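Local coordinates for metallo-beta-lactamase family protein (Staphylococcus aureus, PDB 3R2U), which is probably an iron-dependent hydrolase of the metallo-beta-lactamase superfamily whose sequence also carries a rhodanese-like domain, at residues L333-D344 and I358-P369. Residues are numbered along the deposited sequence; the frame is centred on the assembly and turned at random.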
loop_
_atom_site.group_PDB
_atom_site.type_symbol
_atom_site.label_atom_id
_atom_site.label_comp_id
_atom_site.label_asym_id
_atom_site.label_seq_id
_atom_site.Cartn_x
_atom_site.Cartn_y
_atom_site.Cartn_z
ATOM N N LEU A 333 -13.755 -25.631 -6.167
ATOM C CA LEU A 333 -13.517 -24.844 -7.372
ATOM C C LEU A 333 -13.817 -25.668 -8.599
ATOM O O LEU A 333 -13.325 -26.773 -8.727
ATOM C CB LEU A 333 -12.057 -24.339 -7.431
ATOM C CG LEU A 333 -11.752 -23.251 -8.477
ATOM C CD1 LEU A 333 -12.523 -21.983 -8.201
ATOM C CD2 LEU A 333 -10.274 -22.939 -8.520
ATOM N N ASN A 334 -14.666 -25.151 -9.472
ATOM C CA ASN A 334 -14.951 -25.818 -10.734
ATOM C C ASN A 334 -14.280 -24.982 -11.857
ATOM O O ASN A 334 -14.735 -23.867 -12.182
ATOM C CB ASN A 334 -16.457 -25.943 -10.928
ATOM C CG ASN A 334 -16.822 -26.770 -12.126
ATOM O OD1 ASN A 334 -16.072 -26.854 -13.100
ATOM N ND2 ASN A 334 -17.986 -27.388 -12.067
ATOM N N TYR A 335 -13.185 -25.512 -12.427
ATOM C CA TYR A 335 -12.434 -24.795 -13.460
ATOM C C TYR A 335 -13.198 -24.545 -14.747
ATOM O O TYR A 335 -12.803 -23.704 -15.542
ATOM C CB TYR A 335 -11.119 -25.527 -13.789
ATOM C CG TYR A 335 -10.055 -25.372 -12.731
ATOM C CD1 TYR A 335 -10.114 -26.100 -11.551
ATOM C CD2 TYR A 335 -8.980 -24.502 -12.912
ATOM C CE1 TYR A 335 -9.148 -25.972 -10.593
ATOM C CE2 TYR A 335 -7.990 -24.388 -11.956
ATOM C CZ TYR A 335 -8.091 -25.122 -10.793
ATOM O OH TYR A 335 -7.153 -25.026 -9.801
ATOM N N ASP A 336 -14.287 -25.265 -14.945
ATOM C CA ASP A 336 -15.090 -25.148 -16.153
ATOM C C ASP A 336 -16.192 -24.102 -16.031
ATOM O O ASP A 336 -16.990 -23.932 -16.968
ATOM C CB ASP A 336 -15.724 -26.510 -16.480
ATOM C CG ASP A 336 -14.681 -27.630 -16.637
ATOM O OD1 ASP A 336 -13.576 -27.355 -17.102
ATOM O OD2 ASP A 336 -14.976 -28.796 -16.324
ATOM N N GLN A 337 -16.289 -23.432 -14.881
ATOM C CA GLN A 337 -17.336 -22.424 -14.710
ATOM C C GLN A 337 -16.784 -21.092 -14.246
ATOM O O GLN A 337 -15.750 -21.025 -13.589
ATOM C CB GLN A 337 -18.363 -22.882 -13.665
ATOM C CG GLN A 337 -19.045 -24.199 -13.976
ATOM C CD GLN A 337 -20.146 -24.560 -12.980
ATOM O OE1 GLN A 337 -20.646 -23.706 -12.229
ATOM N NE2 GLN A 337 -20.561 -25.824 -13.007
ATOM N N GLU A 338 -17.497 -20.043 -14.593
ATOM C CA GLU A 338 -17.212 -18.712 -14.091
ATOM C C GLU A 338 -17.826 -18.655 -12.690
ATOM O O GLU A 338 -18.909 -19.189 -12.449
ATOM C CB GLU A 338 -17.834 -17.638 -14.982
ATOM C CG GLU A 338 -17.397 -17.713 -16.448
ATOM C CD GLU A 338 -17.944 -16.538 -17.284
ATOM O OE1 GLU A 338 -18.553 -16.793 -18.346
ATOM O OE2 GLU A 338 -17.783 -15.367 -16.870
ATOM N N ILE A 339 -17.143 -17.977 -11.782
ATOM C CA ILE A 339 -17.532 -17.939 -10.382
ATOM C C ILE A 339 -17.649 -16.525 -9.840
ATOM O O ILE A 339 -16.939 -15.636 -10.294
ATOM C CB ILE A 339 -16.435 -18.718 -9.611
ATOM C CG1 ILE A 339 -16.556 -20.199 -9.959
ATOM C CG2 ILE A 339 -16.472 -18.464 -8.122
ATOM C CD1 ILE A 339 -15.342 -21.031 -9.627
ATOM N N ASN A 340 -18.589 -16.304 -8.918
ATOM C CA ASN A 340 -18.698 -15.026 -8.208
ATOM C C ASN A 340 -18.093 -15.150 -6.810
ATOM O O ASN A 340 -18.089 -16.231 -6.212
ATOM C CB ASN A 340 -20.149 -14.593 -8.022
ATOM C CG ASN A 340 -20.808 -14.115 -9.296
ATOM O OD1 ASN A 340 -20.154 -13.772 -10.271
ATOM N ND2 ASN A 340 -22.116 -14.049 -9.270
ATOM N N LEU A 341 -17.601 -14.032 -6.296
ATOM C CA LEU A 341 -17.082 -13.955 -4.965
ATOM C C LEU A 341 -17.883 -12.932 -4.176
ATOM O O LEU A 341 -18.389 -11.961 -4.742
ATOM C CB LEU A 341 -15.613 -13.540 -4.980
ATOM C CG LEU A 341 -14.657 -14.462 -5.688
ATOM C CD1 LEU A 341 -13.221 -13.873 -5.669
ATOM C CD2 LEU A 341 -14.741 -15.897 -5.055
ATOM N N ILE A 342 -18.027 -13.178 -2.875
ATOM C CA ILE A 342 -18.711 -12.262 -1.981
ATOM C C ILE A 342 -17.685 -11.648 -1.037
ATOM O O ILE A 342 -16.922 -12.346 -0.347
ATOM C CB ILE A 342 -19.853 -12.932 -1.199
ATOM C CG1 ILE A 342 -20.984 -13.310 -2.165
ATOM C CG2 ILE A 342 -20.384 -11.968 -0.087
ATOM C CD1 ILE A 342 -22.104 -13.996 -1.546
ATOM N N GLY A 343 -17.638 -10.329 -1.028
ATOM C CA GLY A 343 -16.723 -9.594 -0.154
ATOM C C GLY A 343 -16.578 -8.173 -0.641
ATOM O O GLY A 343 -17.197 -7.788 -1.634
ATOM N N ASP A 344 -15.768 -7.383 0.058
ATOM C CA ASP A 344 -15.511 -6.015 -0.386
ATOM C C ASP A 344 -14.504 -6.047 -1.547
ATOM O O ASP A 344 -13.745 -7.006 -1.705
ATOM C CB ASP A 344 -15.038 -5.132 0.784
ATOM C CG ASP A 344 -13.689 -5.555 1.333
ATOM O OD1 ASP A 344 -13.670 -6.165 2.419
ATOM O OD2 ASP A 344 -12.657 -5.325 0.659
ATOM N N ILE A 358 -3.458 -20.770 -8.750
ATOM C CA ILE A 358 -3.800 -22.177 -9.016
ATOM C C ILE A 358 -4.443 -22.304 -10.399
ATOM O O ILE A 358 -5.191 -23.236 -10.686
ATOM C CB ILE A 358 -4.633 -22.867 -7.893
ATOM C CG1 ILE A 358 -5.960 -22.163 -7.641
ATOM C CG2 ILE A 358 -3.837 -22.924 -6.607
ATOM C CD1 ILE A 358 -6.921 -23.022 -6.809
ATOM N N GLY A 359 -4.124 -21.361 -11.278
ATOM C CA GLY A 359 -4.560 -21.428 -12.670
ATOM C C GLY A 359 -6.011 -21.181 -12.998
ATOM O O GLY A 359 -6.524 -21.701 -14.020
ATOM N N TYR A 360 -6.688 -20.397 -12.165
ATOM C CA TYR A 360 -8.103 -20.066 -12.385
ATOM C C TYR A 360 -8.206 -18.566 -12.650
ATOM O O TYR A 360 -7.907 -17.756 -11.765
ATOM C CB TYR A 360 -8.974 -20.480 -11.188
ATOM C CG TYR A 360 -10.430 -20.206 -11.438
ATOM C CD1 TYR A 360 -11.222 -21.104 -12.182
ATOM C CD2 TYR A 360 -11.016 -19.035 -10.990
ATOM C CE1 TYR A 360 -12.554 -20.835 -12.430
ATOM C CE2 TYR A 360 -12.341 -18.759 -11.236
ATOM C CZ TYR A 360 -13.104 -19.649 -11.968
ATOM O OH TYR A 360 -14.425 -19.364 -12.207
ATOM N N ASP A 361 -8.632 -18.198 -13.864
ATOM C CA ASP A 361 -8.691 -16.787 -14.286
ATOM C C ASP A 361 -10.117 -16.333 -14.588
ATOM O O ASP A 361 -10.310 -15.297 -15.212
ATOM C CB ASP A 361 -7.875 -16.600 -15.599
ATOM C CG ASP A 361 -6.371 -16.784 -15.412
ATOM O OD1 ASP A 361 -5.848 -16.703 -14.272
ATOM O OD2 ASP A 361 -5.697 -16.987 -16.434
ATOM N N ASP A 362 -11.112 -17.086 -14.140
ATOM C CA ASP A 362 -12.493 -16.842 -14.569
ATOM C C ASP A 362 -13.488 -16.284 -13.533
ATOM O O ASP A 362 -14.694 -16.502 -13.663
ATOM C CB ASP A 362 -13.039 -18.123 -15.202
ATOM C CG ASP A 362 -12.320 -18.483 -16.499
ATOM O OD1 ASP A 362 -11.718 -17.596 -17.109
ATOM O OD2 ASP A 362 -12.360 -19.658 -16.913
ATOM N N ILE A 363 -13.001 -15.540 -12.548
ATOM C CA ILE A 363 -13.903 -14.874 -11.599
ATOM C C ILE A 363 -14.681 -13.880 -12.446
ATOM O O ILE A 363 -14.096 -13.078 -13.183
ATOM C CB ILE A 363 -13.168 -14.163 -10.483
ATOM C CG1 ILE A 363 -12.447 -15.182 -9.609
ATOM C CG2 ILE A 363 -14.130 -13.350 -9.607
ATOM C CD1 ILE A 363 -13.366 -16.195 -8.926
ATOM N N ALA A 364 -15.995 -13.967 -12.373
ATOM C CA ALA A 364 -16.870 -13.132 -13.189
ATOM C C ALA A 364 -17.280 -11.821 -12.539
ATOM O O ALA A 364 -17.640 -10.877 -13.225
ATOM C CB ALA A 364 -18.107 -13.923 -13.604
ATOM N N GLY A 365 -17.212 -11.746 -11.226
ATOM C CA GLY A 365 -17.607 -10.523 -10.541
ATOM C C GLY A 365 -17.828 -10.784 -9.079
ATOM O O GLY A 365 -17.545 -11.865 -8.607
ATOM N N TYR A 366 -18.289 -9.773 -8.350
ATOM C CA TYR A 366 -18.492 -9.922 -6.930
ATOM C C TYR A 366 -19.780 -9.246 -6.473
ATOM O O TYR A 366 -20.376 -8.456 -7.201
ATOM C CB TYR A 366 -17.306 -9.354 -6.142
ATOM C CG TYR A 366 -17.239 -7.827 -6.075
ATOM C CD1 TYR A 366 -16.599 -7.099 -7.060
ATOM C CD2 TYR A 366 -17.807 -7.127 -5.013
ATOM C CE1 TYR A 366 -16.551 -5.707 -7.017
ATOM C CE2 TYR A 366 -17.759 -5.738 -4.956
ATOM C CZ TYR A 366 -17.137 -5.039 -5.975
ATOM O OH TYR A 366 -17.076 -3.683 -5.931
ATOM N N GLN A 367 -20.232 -9.642 -5.288
ATOM C CA GLN A 367 -21.352 -9.001 -4.622
ATOM C C GLN A 367 -20.891 -8.679 -3.206
ATOM O O GLN A 367 -20.112 -9.423 -2.606
ATOM C CB GLN A 367 -22.612 -9.856 -4.572
ATOM C CG GLN A 367 -23.325 -10.080 -5.913
ATOM C CD GLN A 367 -23.072 -11.443 -6.515
ATOM O OE1 GLN A 367 -22.922 -11.591 -7.739
ATOM N NE2 GLN A 367 -23.045 -12.456 -5.668
ATOM N N LEU A 368 -21.328 -7.554 -2.680
ATOM C CA LEU A 368 -20.987 -7.205 -1.305
ATOM C C LEU A 368 -21.791 -8.122 -0.380
ATOM O O LEU A 368 -22.853 -8.602 -0.763
ATOM C CB LEU A 368 -21.360 -5.755 -0.997
ATOM C CG LEU A 368 -20.655 -4.672 -1.803
ATOM C CD1 LEU A 368 -21.405 -3.303 -1.592
ATOM C CD2 LEU A 368 -19.206 -4.612 -1.418
ATOM N N PRO A 369 -21.261 -8.400 0.811
ATOM C CA PRO A 369 -21.987 -9.201 1.777
ATOM C C PRO A 369 -23.236 -8.453 2.243
ATOM O O PRO A 369 -23.213 -7.236 2.315
ATOM C CB PRO A 369 -21.005 -9.356 2.941
ATOM C CG PRO A 369 -19.881 -8.396 2.687
ATOM C CD PRO A 369 -19.904 -8.027 1.258
HETATM O O HOH W 1 -15.246 -15.183 -16.246
#
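Tyr360 packs against Leu333, Gln337 and Ile339 at the tight end. With CG trans to its own backbone N (chi1 -177°), the ring reaches across to the type I turn Asn334-Gln337, and Tyr360 OH donates to Gln337 O at 2.5 Å, a short bond in the carbonyl plane and on a lone pair. Leu333 CD1 sits over the centre of one face of the Tyr360 ring, a CH-pi contact 4.1 Å from the centroid, while Ile339 CD1 packs 3.5 Å from Tyr360 CZ. Tyr360 also turns an edge toward the face of Tyr335, a T-shaped pair with planes 81° apart, and Tyr335 OH in turn donates to Ile358 O at 2.8 Å, at the end of helix 345-356, which Gly359 closes as the C-prime residue of a Schellman motif. Beyond Tyr335 and Tyr360 the chains run side by side as strands 339-342 and 363-367, the two arms of a beta-alpha-beta unit crossing over through that helix, in a four-stranded parallel sheet where 363-367 is outermost within the chain. Ala364 N to Ile339 O (2.8 Å) and Gln367 N to Leu341 O (3.0 Å) are among the rungs. Ile363 CD1 fills in against Ile339 CG2 and Leu341 CG, on the face that helix 345-356 covers. The Glu338 side is looser: the Ile339 N to Asp362 O bond is weak at 3.4 Å, and a water bridges Glu338 OE2 to that same carbonyl oxygen, with the exposed carboxylate resting beside Ala364 CB.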